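Local coordinates for zonadhesin (Komagataella phaffii, PDB 5FX8), which is a putative cell-wall adhesin that may mediate cell-cell adhesion, its N-terminal part, with two cohesin-like domains, forming this chain, at residues 18-21 / 22-25; 70-73 / 74-78; 81-85 / 86-90; 302-305 / 306-310. All coordinates share one frame; numbering follows the deposited sequence.

Contact 1: 18-21 / 22-25; sequences TAYL and SDWF
Asp23 folds back on Tyr20 and pairs with both polar atoms of its backbone. The main-chain bond runs from Asp23 N to Tyr20 O, at 3.2 Å. It closes a type I beta turn with Leu21 and Ser22 at the corners. The second bond uses the side chain. Tyr20 N donates to Asp23 OD2 at 2.6 Å, from well above the carboxylate plane. Asp23 CG stands beside its own backbone N (chi1 -74°), which turns the carboxylate back over the start of the turn. OD2 also takes a salt bridge from Arg13 NE and a hydrogen bond from Ser11 OG. The buried acid is therefore well supplied with partners, and its charged form is probably favoured.

One water bridges the main chain. It donates to Leu21 O at 2.6 Å and to Asp23 O at 2.9 Å.

The remaining contacts are van der Waals. Asp23 OD1 lies 3.4 Å from Tyr20 CB, with the ring and carboxylate planes 40° apart. The far end of Tyr20 goes elsewhere, its OH accepting from Asp148 N. Phe25 CE2 meets Ala19 CB at 3.6 Å, and its CZ approaches Tyr20 O.

The arrangement is a type I turn whose fourth residue, an aspartate, also binds the first N-H. It links strand 18-19 to strand 25-31 in the first cohesin-like domain.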
loop_
_atom_site.group_PDB
_atom_site.type_symbol
_atom_site.label_atom_id
_atom_site.label_comp_id
_atom_site.label_asym_id
_atom_site.label_seq_id
_atom_site.Cartn_x
_atom_site.Cartn_y
_atom_site.Cartn_z
ATOM N N THR C 18 39.825 41.995 7.524
ATOM C CA THR C 18 39.513 40.586 7.312
ATOM C C THR C 18 39.854 40.186 5.880
ATOM O O THR C 18 39.474 40.874 4.929
ATOM C CB THR C 18 38.035 40.343 7.603
ATOM O OG1 THR C 18 37.792 40.599 8.984
ATOM C CG2 THR C 18 37.654 38.928 7.306
ATOM N N ALA C 19 40.560 39.075 5.722
ATOM C CA ALA C 19 41.007 38.705 4.399
ATOM C C ALA C 19 41.079 37.197 4.284
ATOM O O ALA C 19 41.240 36.498 5.280
ATOM C CB ALA C 19 42.371 39.308 4.096
ATOM N N TYR C 20 40.941 36.706 3.055
ATOM C CA TYR C 20 41.267 35.339 2.686
ATOM C C TYR C 20 42.743 35.233 2.334
ATOM O O TYR C 20 43.392 36.213 1.979
ATOM C CB TYR C 20 40.440 34.879 1.489
ATOM C CG TYR C 20 38.991 34.702 1.759
ATOM C CD1 TYR C 20 38.534 34.440 3.039
ATOM C CD2 TYR C 20 38.072 34.784 0.744
ATOM C CE1 TYR C 20 37.199 34.269 3.288
ATOM C CE2 TYR C 20 36.719 34.613 0.988
ATOM C CZ TYR C 20 36.296 34.357 2.258
ATOM O OH TYR C 20 34.968 34.195 2.521
ATOM N N LEU C 21 43.276 34.021 2.418
ATOM C CA LEU C 21 44.658 33.850 2.024
ATOM C C LEU C 21 44.848 34.145 0.554
ATOM O O LEU C 21 45.977 34.390 0.126
ATOM C CB LEU C 21 45.131 32.440 2.324
ATOM C CG LEU C 21 45.281 32.007 3.773
ATOM C CD1 LEU C 21 45.648 30.543 3.803
ATOM C CD2 LEU C 21 46.351 32.823 4.427
ATOM N N SER C 22 43.767 34.127 -0.224
ATOM C CA SER C 22 43.818 34.267 -1.668
ATOM C C SER C 22 43.605 35.700 -2.135
ATOM O O SER C 22 43.621 35.948 -3.343
ATOM C CB SER C 22 42.768 33.358 -2.314
ATOM O OG SER C 22 41.455 33.832 -2.072
ATOM N N ASP C 23 43.434 36.636 -1.214
ATOM C CA ASP C 23 43.022 37.986 -1.530
ATOM C C ASP C 23 44.163 38.829 -2.085
ATOM O O ASP C 23 45.345 38.562 -1.850
ATOM C CB ASP C 23 42.458 38.652 -0.291
ATOM C CG ASP C 23 41.097 38.146 0.051
ATOM O OD1 ASP C 23 40.505 37.429 -0.791
ATOM O OD2 ASP C 23 40.609 38.490 1.141
ATOM N N TRP C 24 43.782 39.848 -2.852
ATOM C CA TRP C 24 44.650 40.979 -3.127
ATOM C C TRP C 24 44.663 41.885 -1.904
ATOM O O TRP C 24 43.603 42.281 -1.408
ATOM C CB TRP C 24 44.167 41.779 -4.335
ATOM C CG TRP C 24 44.269 41.124 -5.656
ATOM C CD1 TRP C 24 43.257 40.555 -6.364
ATOM C CD2 TRP C 24 45.439 41.009 -6.471
ATOM N NE1 TRP C 24 43.726 40.060 -7.555
ATOM C CE2 TRP C 24 45.063 40.334 -7.647
ATOM C CE3 TRP C 24 46.773 41.386 -6.311
ATOM C CZ2 TRP C 24 45.971 40.037 -8.650
ATOM C CZ3 TRP C 24 47.670 41.086 -7.303
ATOM C CH2 TRP C 24 47.271 40.422 -8.454
ATOM N N PHE C 25 45.866 42.211 -1.428
ATOM C CA PHE C 25 46.084 43.103 -0.300
ATOM C C PHE C 25 46.533 44.464 -0.803
ATOM O O PHE C 25 47.602 44.585 -1.405
ATOM C CB PHE C 25 47.133 42.532 0.638
ATOM C CG PHE C 25 46.700 41.291 1.328
ATOM C CD1 PHE C 25 46.785 40.064 0.697
ATOM C CD2 PHE C 25 46.203 41.346 2.621
ATOM C CE1 PHE C 25 46.381 38.919 1.349
ATOM C CE2 PHE C 25 45.803 40.194 3.270
ATOM C CZ PHE C 25 45.894 38.981 2.634
HETATM O O HOH W 1 46.992 36.204 -1.477
#

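Contact 2: 70-73 / 74-78; sequences FFTT and AGVQV
Phe71 and Gln77 form an antiparallel non-hydrogen-bonded pair, CA to CA 4.5 Å, beside a type I turn from Thr72 to Gly75 with a classic G1 bulge at the left-handed Gly75 (phi 104°). Around the pair, Val78 N bonds Phe70 O and Thr72 N bonds Val76 O, both at 2.9 Å, and Thr72 O also takes Gly75 N.

Thr72 OG1 ties the turn from within. It sits between its own N and carbonyl carbon (chi1 61°), pointing into the turn. There it accepts Val76 N at 2.9 Å and, weakly, Ala74 N. Thr72 CG2 meets Val78 CG2 at 3.8 Å, the two side chains crossing at about a right angle. Phe317 of strand 312-319 also touches Thr72.

Phe71 and Gln77 lie side by side on the other face and point the same way. Gln77 CG packs on Phe71 CE2 at 3.4 Å, and the ring and amide planes are 55° apart. Val76 O also receives a CA-H contact from Phe71.

The chemistry implies a turn tied from inside by one hydroxyl. Apolar contacts flank it, so the exposed end of the hairpin does not depend on backbone bonds alone.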
loop_
_atom_site.group_PDB
_atom_site.type_symbol
_atom_site.label_atom_id
_atom_site.label_comp_id
_atom_site.label_asym_id
_atom_site.label_seq_id
_atom_site.Cartn_x
_atom_site.Cartn_y
_atom_site.Cartn_z
ATOM N N PHE C 70 54.447 58.556 -10.410
ATOM C CA PHE C 70 53.236 59.003 -9.728
ATOM C C PHE C 70 53.072 60.518 -9.828
ATOM O O PHE C 70 54.048 61.265 -9.767
ATOM C CB PHE C 70 53.242 58.527 -8.281
ATOM C CG PHE C 70 53.141 57.041 -8.159
ATOM C CD1 PHE C 70 54.261 56.241 -8.284
ATOM C CD2 PHE C 70 51.919 56.439 -7.979
ATOM C CE1 PHE C 70 54.161 54.875 -8.214
ATOM C CE2 PHE C 70 51.809 55.071 -7.907
ATOM C CZ PHE C 70 52.926 54.285 -8.019
ATOM N N PHE C 71 51.826 60.965 -9.993
ATOM C CA PHE C 71 51.489 62.341 -10.321
ATOM C C PHE C 71 50.520 62.899 -9.292
ATOM O O PHE C 71 49.955 62.167 -8.483
ATOM C CB PHE C 71 50.864 62.451 -11.718
ATOM C CG PHE C 71 51.661 61.797 -12.782
ATOM C CD1 PHE C 71 51.592 60.433 -12.974
ATOM C CD2 PHE C 71 52.486 62.530 -13.588
ATOM C CE1 PHE C 71 52.331 59.823 -13.941
ATOM C CE2 PHE C 71 53.230 61.911 -14.561
ATOM C CZ PHE C 71 53.149 60.559 -14.735
ATOM N N THR C 72 50.351 64.223 -9.313
ATOM C CA THR C 72 49.249 64.862 -8.614
ATOM C C THR C 72 47.972 64.669 -9.411
ATOM O O THR C 72 47.995 64.256 -10.569
ATOM C CB THR C 72 49.486 66.354 -8.432
ATOM O OG1 THR C 72 49.609 66.954 -9.723
ATOM C CG2 THR C 72 50.743 66.624 -7.642
ATOM N N THR C 73 46.839 64.984 -8.782
ATOM C CA THR C 73 45.571 64.931 -9.498
ATOM C C THR C 73 45.580 65.863 -10.695
ATOM O O THR C 73 44.826 65.659 -11.644
ATOM C CB THR C 73 44.442 65.306 -8.566
ATOM O OG1 THR C 73 44.693 66.622 -8.081
ATOM C CG2 THR C 73 44.392 64.371 -7.383
ATOM N N ALA C 74 46.421 66.886 -10.669
ATOM C CA ALA C 74 46.532 67.818 -11.772
ATOM C C ALA C 74 47.584 67.406 -12.786
ATOM O O ALA C 74 47.740 68.085 -13.801
ATOM C CB ALA C 74 46.853 69.218 -11.253
ATOM N N GLY C 75 48.314 66.330 -12.547
ATOM C CA GLY C 75 49.228 65.823 -13.537
ATOM C C GLY C 75 50.693 66.109 -13.299
ATOM O O GLY C 75 51.516 65.787 -14.162
ATOM N N VAL C 76 51.057 66.683 -12.168
ATOM C CA VAL C 76 52.454 67.028 -11.950
ATOM C C VAL C 76 53.212 65.795 -11.480
ATOM O O VAL C 76 52.773 65.100 -10.562
ATOM C CB VAL C 76 52.568 68.173 -10.943
ATOM C CG1 VAL C 76 54.004 68.568 -10.767
ATOM C CG2 VAL C 76 51.746 69.322 -11.422
ATOM N N GLN C 77 54.351 65.524 -12.110
ATOM C CA GLN C 77 55.207 64.433 -11.664
ATOM C C GLN C 77 55.680 64.673 -10.242
ATOM O O GLN C 77 56.037 65.795 -9.870
ATOM C CB GLN C 77 56.415 64.278 -12.584
ATOM C CG GLN C 77 56.082 63.678 -13.923
ATOM C CD GLN C 77 57.296 63.371 -14.770
ATOM O OE1 GLN C 77 58.412 63.792 -14.456
ATOM N NE2 GLN C 77 57.082 62.648 -15.871
ATOM N N VAL C 78 55.694 63.608 -9.444
ATOM C CA VAL C 78 56.085 63.679 -8.043
ATOM C C VAL C 78 57.233 62.731 -7.740
ATOM O O VAL C 78 58.258 63.138 -7.191
ATOM C CB VAL C 78 54.889 63.402 -7.109
ATOM C CG1 VAL C 78 55.337 63.443 -5.653
ATOM C CG2 VAL C 78 53.774 64.402 -7.372
#

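Contact 3: 81-85 / 86-90; sequences TAFDY and DSHVL
Asp84 holds the hairpin loop with both its side chain and its backbone. Its OD1 accepts Asp86 N at 3.0 Å, which makes an Asx turn, and takes a weak bond from Ser87 N. Ser87 OG donates to OD2 at 2.8 Å, from far above the carboxylate plane. Asp84 CG is trans to its own N (chi1 -173°), which swings the carboxylate over the loop.

The main-chain bonds form a G1 bulge. Asp84 N donates almost straight to Val89 O at 2.9 Å. Asp84 O takes His88 N at 2.8 Å and Val89 N only weakly. His88 has the left-handed backbone that this bulge requires (phi 67°).

Aromatic contacts lie on another side. Phe83 turns an edge toward the face of His88, offset, with centroids 5.9 Å apart and planes at 87°. Phe83 CZ also rests 3.5 Å from His88 CA. On the Tyr85 side, Phe83 CD2 sits over the centre of that ring, whose OH binds Asp64. Phe83 CB meets Leu90 CD1 at 3.9 Å, and Phe56 touches the Phe83 ring.

Asp86 OD2 comes within 4.2 Å of Asp84 OD1, like charges that probably repel to some degree. The N-H and O-H groups gathered at Asp84 probably offset this and keep that carboxylate ionised, and together with the bulge it helps hold the loop.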
loop_
_atom_site.group_PDB
_atom_site.type_symbol
_atom_site.label_atom_id
_atom_site.label_comp_id
_atom_site.label_asym_id
_atom_site.label_seq_id
_atom_site.Cartn_x
_atom_site.Cartn_y
_atom_site.Cartn_z
ATOM N N THR C 81 58.764 54.799 -8.661
ATOM C CA THR C 81 58.988 53.698 -7.737
ATOM C C THR C 81 59.668 52.550 -8.460
ATOM O O THR C 81 59.490 52.359 -9.659
ATOM C CB THR C 81 57.662 53.168 -7.116
ATOM O OG1 THR C 81 56.718 52.881 -8.156
ATOM C CG2 THR C 81 57.039 54.144 -6.146
ATOM N N ALA C 82 60.429 51.765 -7.726
ATOM C CA ALA C 82 60.942 50.524 -8.271
ATOM C C ALA C 82 61.168 49.594 -7.090
ATOM O O ALA C 82 61.463 50.064 -5.997
ATOM C CB ALA C 82 62.221 50.756 -9.070
ATOM N N PHE C 83 60.978 48.294 -7.297
ATOM C CA PHE C 83 61.116 47.287 -6.250
ATOM C C PHE C 83 62.328 46.431 -6.554
ATOM O O PHE C 83 62.525 46.007 -7.692
ATOM C CB PHE C 83 59.869 46.407 -6.165
ATOM C CG PHE C 83 59.860 45.427 -5.021
ATOM C CD1 PHE C 83 59.798 45.858 -3.719
ATOM C CD2 PHE C 83 59.848 44.065 -5.263
ATOM C CE1 PHE C 83 59.770 44.955 -2.693
ATOM C CE2 PHE C 83 59.818 43.174 -4.239
ATOM C CZ PHE C 83 59.780 43.616 -2.960
ATOM N N ASP C 84 63.143 46.200 -5.547
ATOM C CA ASP C 84 64.254 45.272 -5.654
ATOM C C ASP C 84 63.749 43.896 -5.238
ATOM O O ASP C 84 63.399 43.683 -4.079
ATOM C CB ASP C 84 65.413 45.743 -4.785
ATOM C CG ASP C 84 66.643 44.918 -4.976
ATOM O OD1 ASP C 84 66.537 43.843 -5.577
ATOM O OD2 ASP C 84 67.720 45.333 -4.515
ATOM N N TYR C 85 63.721 42.963 -6.180
ATOM C CA TYR C 85 63.206 41.630 -5.926
ATOM C C TYR C 85 64.189 40.740 -5.182
ATOM O O TYR C 85 63.781 39.697 -4.675
ATOM C CB TYR C 85 62.794 40.979 -7.245
ATOM C CG TYR C 85 61.522 41.561 -7.827
ATOM C CD1 TYR C 85 61.547 42.731 -8.576
ATOM C CD2 TYR C 85 60.291 40.948 -7.607
ATOM C CE1 TYR C 85 60.403 43.262 -9.083
ATOM C CE2 TYR C 85 59.149 41.463 -8.115
ATOM C CZ TYR C 85 59.207 42.616 -8.857
ATOM O OH TYR C 85 58.058 43.136 -9.371
ATOM N N ASP C 86 65.459 41.130 -5.093
ATOM C CA ASP C 86 66.471 40.421 -4.320
ATOM C C ASP C 86 66.487 40.851 -2.861
ATOM O O ASP C 86 66.547 40.001 -1.967
ATOM C CB ASP C 86 67.860 40.642 -4.924
ATOM C CG ASP C 86 67.994 40.072 -6.332
ATOM O OD1 ASP C 86 67.319 39.066 -6.652
ATOM O OD2 ASP C 86 68.786 40.633 -7.120
ATOM N N SER C 87 66.429 42.150 -2.588
ATOM C CA SER C 87 66.446 42.614 -1.210
ATOM C C SER C 87 65.066 42.908 -0.642
ATOM O O SER C 87 64.950 43.107 0.568
ATOM C CB SER C 87 67.307 43.863 -1.092
ATOM O OG SER C 87 66.792 44.842 -1.948
ATOM N N HIS C 88 64.032 42.951 -1.477
ATOM C CA HIS C 88 62.661 43.205 -1.034
ATOM C C HIS C 88 62.496 44.626 -0.510
ATOM O O HIS C 88 61.797 44.875 0.467
ATOM C CB HIS C 88 62.198 42.162 -0.017
ATOM C CG HIS C 88 62.081 40.794 -0.606
ATOM N ND1 HIS C 88 60.874 40.242 -0.978
ATOM C CD2 HIS C 88 63.027 39.885 -0.940
ATOM C CE1 HIS C 88 61.080 39.045 -1.498
ATOM N NE2 HIS C 88 62.378 38.801 -1.479
ATOM N N VAL C 89 63.096 45.578 -1.211
ATOM C CA VAL C 89 63.081 46.974 -0.809
ATOM C C VAL C 89 62.414 47.789 -1.898
ATOM O O VAL C 89 62.805 47.712 -3.066
ATOM C CB VAL C 89 64.500 47.496 -0.542
ATOM C CG1 VAL C 89 64.469 49.009 -0.378
ATOM C CG2 VAL C 89 65.088 46.796 0.674
ATOM N N LEU C 90 61.427 48.578 -1.519
ATOM C CA LEU C 90 60.765 49.466 -2.455
ATOM C C LEU C 90 61.386 50.850 -2.327
ATOM O O LEU C 90 61.477 51.383 -1.222
ATOM C CB LEU C 90 59.264 49.507 -2.175
ATOM C CG LEU C 90 58.382 50.268 -3.158
ATOM C CD1 LEU C 90 58.456 49.627 -4.521
ATOM C CD2 LEU C 90 56.952 50.347 -2.695
#

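Contact 4: 302-305 / 306-310; sequences PFYR and ASRTD
Tyr304 and Arg308 meet because both side chains leave the main chain beside their own N. In Tyr304 this (chi1 -65°) lays the ring across the path of the arginine. Arg308 starts the same way, then bends at chi2 and chi3 (chi3 -63°), and the fold brings its guanidinium back over the ring.

The result is a flat cation-pi stack. The two planes are only 2° apart and the centres 3.5 Å. Arg308 CZ lies 3.3 Å from Tyr304 CG, while NH1 sits over the middle of the ring. NE lies nearer the CB end, 3.5 Å from Tyr304 CB.

The edge of the guanidinium is used as well. Arg308 NE donates to Ala306 O at 2.8 Å, nearly in the guanidinium plane and head-on to the carbonyl. This bond and the stack together help fix the rotation of the group. In the first cohesin-like domain, Glu12 makes a salt bridge to NH2 and Trp24 provides a further cation-pi contact.

Arg305 NH1 binds Val273 O and Ala270 O in the second domain, whereas Ser307 OG binds Val57 N and Thr111 O in the first.

Tyr304 ends strand 294-304 of the second domain. One guanidinium thus uses face and edge together. Its charge is probably balanced in part by the salt bridge, and it joins the two domains where the chain passes between them.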
loop_
_atom_site.group_PDB
_atom_site.type_symbol
_atom_site.label_atom_id
_atom_site.label_comp_id
_atom_site.label_asym_id
_atom_site.label_seq_id
_atom_site.Cartn_x
_atom_site.Cartn_y
_atom_site.Cartn_z
ATOM N N PRO C 302 35.358 41.244 -9.218
ATOM C CA PRO C 302 36.112 41.089 -10.469
ATOM C C PRO C 302 37.297 40.157 -10.355
ATOM O O PRO C 302 37.637 39.697 -9.265
ATOM C CB PRO C 302 36.610 42.509 -10.763
ATOM C CG PRO C 302 35.852 43.378 -9.926
ATOM C CD PRO C 302 35.441 42.614 -8.714
ATOM N N PHE C 303 37.945 39.899 -11.483
ATOM C CA PHE C 303 39.182 39.143 -11.536
ATOM C C PHE C 303 40.304 40.035 -12.042
ATOM O O PHE C 303 40.111 40.849 -12.950
ATOM C CB PHE C 303 39.053 37.932 -12.436
ATOM C CG PHE C 303 40.331 37.179 -12.633
ATOM C CD1 PHE C 303 40.877 36.449 -11.611
ATOM C CD2 PHE C 303 40.962 37.171 -13.855
ATOM C CE1 PHE C 303 42.026 35.745 -11.798
ATOM C CE2 PHE C 303 42.115 36.466 -14.045
ATOM C CZ PHE C 303 42.645 35.753 -13.019
ATOM N N TYR C 304 41.476 39.872 -11.440
ATOM C CA TYR C 304 42.635 40.701 -11.725
ATOM C C TYR C 304 43.819 39.795 -11.988
ATOM O O TYR C 304 43.996 38.775 -11.318
ATOM C CB TYR C 304 42.938 41.645 -10.576
ATOM C CG TYR C 304 41.888 42.696 -10.307
ATOM C CD1 TYR C 304 41.651 43.716 -11.223
ATOM C CD2 TYR C 304 41.168 42.701 -9.124
ATOM C CE1 TYR C 304 40.725 44.681 -10.979
ATOM C CE2 TYR C 304 40.235 43.669 -8.872
ATOM C CZ TYR C 304 40.024 44.658 -9.805
ATOM O OH TYR C 304 39.102 45.643 -9.587
ATOM N N ARG C 305 44.613 40.148 -12.983
ATOM C CA ARG C 305 45.746 39.312 -13.315
ATOM C C ARG C 305 47.067 39.829 -12.772
ATOM O O ARG C 305 48.008 39.048 -12.654
ATOM C CB ARG C 305 45.831 39.134 -14.831
ATOM C CG ARG C 305 44.650 38.381 -15.382
ATOM C CD ARG C 305 44.720 38.216 -16.869
ATOM N NE ARG C 305 45.059 36.856 -17.252
ATOM C CZ ARG C 305 45.009 36.415 -18.497
ATOM N NH1 ARG C 305 44.631 37.233 -19.462
ATOM N NH2 ARG C 305 45.332 35.166 -18.777
ATOM N N ALA C 306 47.166 41.100 -12.412
ATOM C CA ALA C 306 48.451 41.652 -12.025
ATOM C C ALA C 306 48.286 42.597 -10.847
ATOM O O ALA C 306 47.193 43.062 -10.548
ATOM C CB ALA C 306 49.105 42.376 -13.201
ATOM N N SER C 307 49.399 42.871 -10.177
ATOM C CA SER C 307 49.432 43.923 -9.170
ATOM C C SER C 307 49.127 45.267 -9.810
ATOM O O SER C 307 49.616 45.582 -10.891
ATOM C CB SER C 307 50.801 43.971 -8.502
ATOM O OG SER C 307 51.099 42.771 -7.816
ATOM N N ARG C 308 48.333 46.073 -9.130
ATOM C CA ARG C 308 47.819 47.295 -9.708
ATOM C C ARG C 308 48.080 48.461 -8.772
ATOM O O ARG C 308 48.351 48.280 -7.585
ATOM C CB ARG C 308 46.325 47.158 -10.018
ATOM C CG ARG C 308 46.060 46.208 -11.168
ATOM C CD ARG C 308 44.815 45.384 -10.975
ATOM N NE ARG C 308 44.860 44.486 -9.820
ATOM C CZ ARG C 308 44.105 44.632 -8.739
ATOM N NH1 ARG C 308 43.237 45.627 -8.665
ATOM N NH2 ARG C 308 44.215 43.781 -7.737
ATOM N N THR C 309 48.002 49.668 -9.326
ATOM C CA THR C 309 48.214 50.876 -8.552
ATOM C C THR C 309 47.294 51.968 -9.082
ATOM O O THR C 309 46.392 51.701 -9.870
ATOM C CB THR C 309 49.691 51.276 -8.589
ATOM O OG1 THR C 309 49.868 52.381 -7.714
ATOM C CG2 THR C 309 50.101 51.684 -9.970
ATOM N N ASP C 310 47.499 53.202 -8.626
ATOM C CA ASP C 310 46.809 54.372 -9.172
ATOM C C ASP C 310 47.800 55.523 -9.246
ATOM O O ASP C 310 48.230 56.045 -8.215
ATOM C CB ASP C 310 45.588 54.765 -8.342
ATOM C CG ASP C 310 44.836 55.986 -8.925
ATOM O OD1 ASP C 310 45.201 56.483 -10.023
ATOM O OD2 ASP C 310 43.841 56.437 -8.306
#

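Overall arrangement
Contact 1 is buried, contact 2 partly so, and contacts 3 and 4 lie at the surface. Contacts 2 and 3 are successive hairpins that share strand 77-84, and Phe70 packs against Thr81 between them. Both close their turns with a polar side chain, a threonine hydroxyl in one and an aspartate in the other. Contact 1 also relies on an aspartate, but there the acid is inside and paired with a base. Contact 4 has no hydrogen bond across its segments and depends on stacking. It adjoins contact 1 through Trp24, which packs on Arg308 and Tyr304, and contact 2 through Phe70, which packs on Thr309.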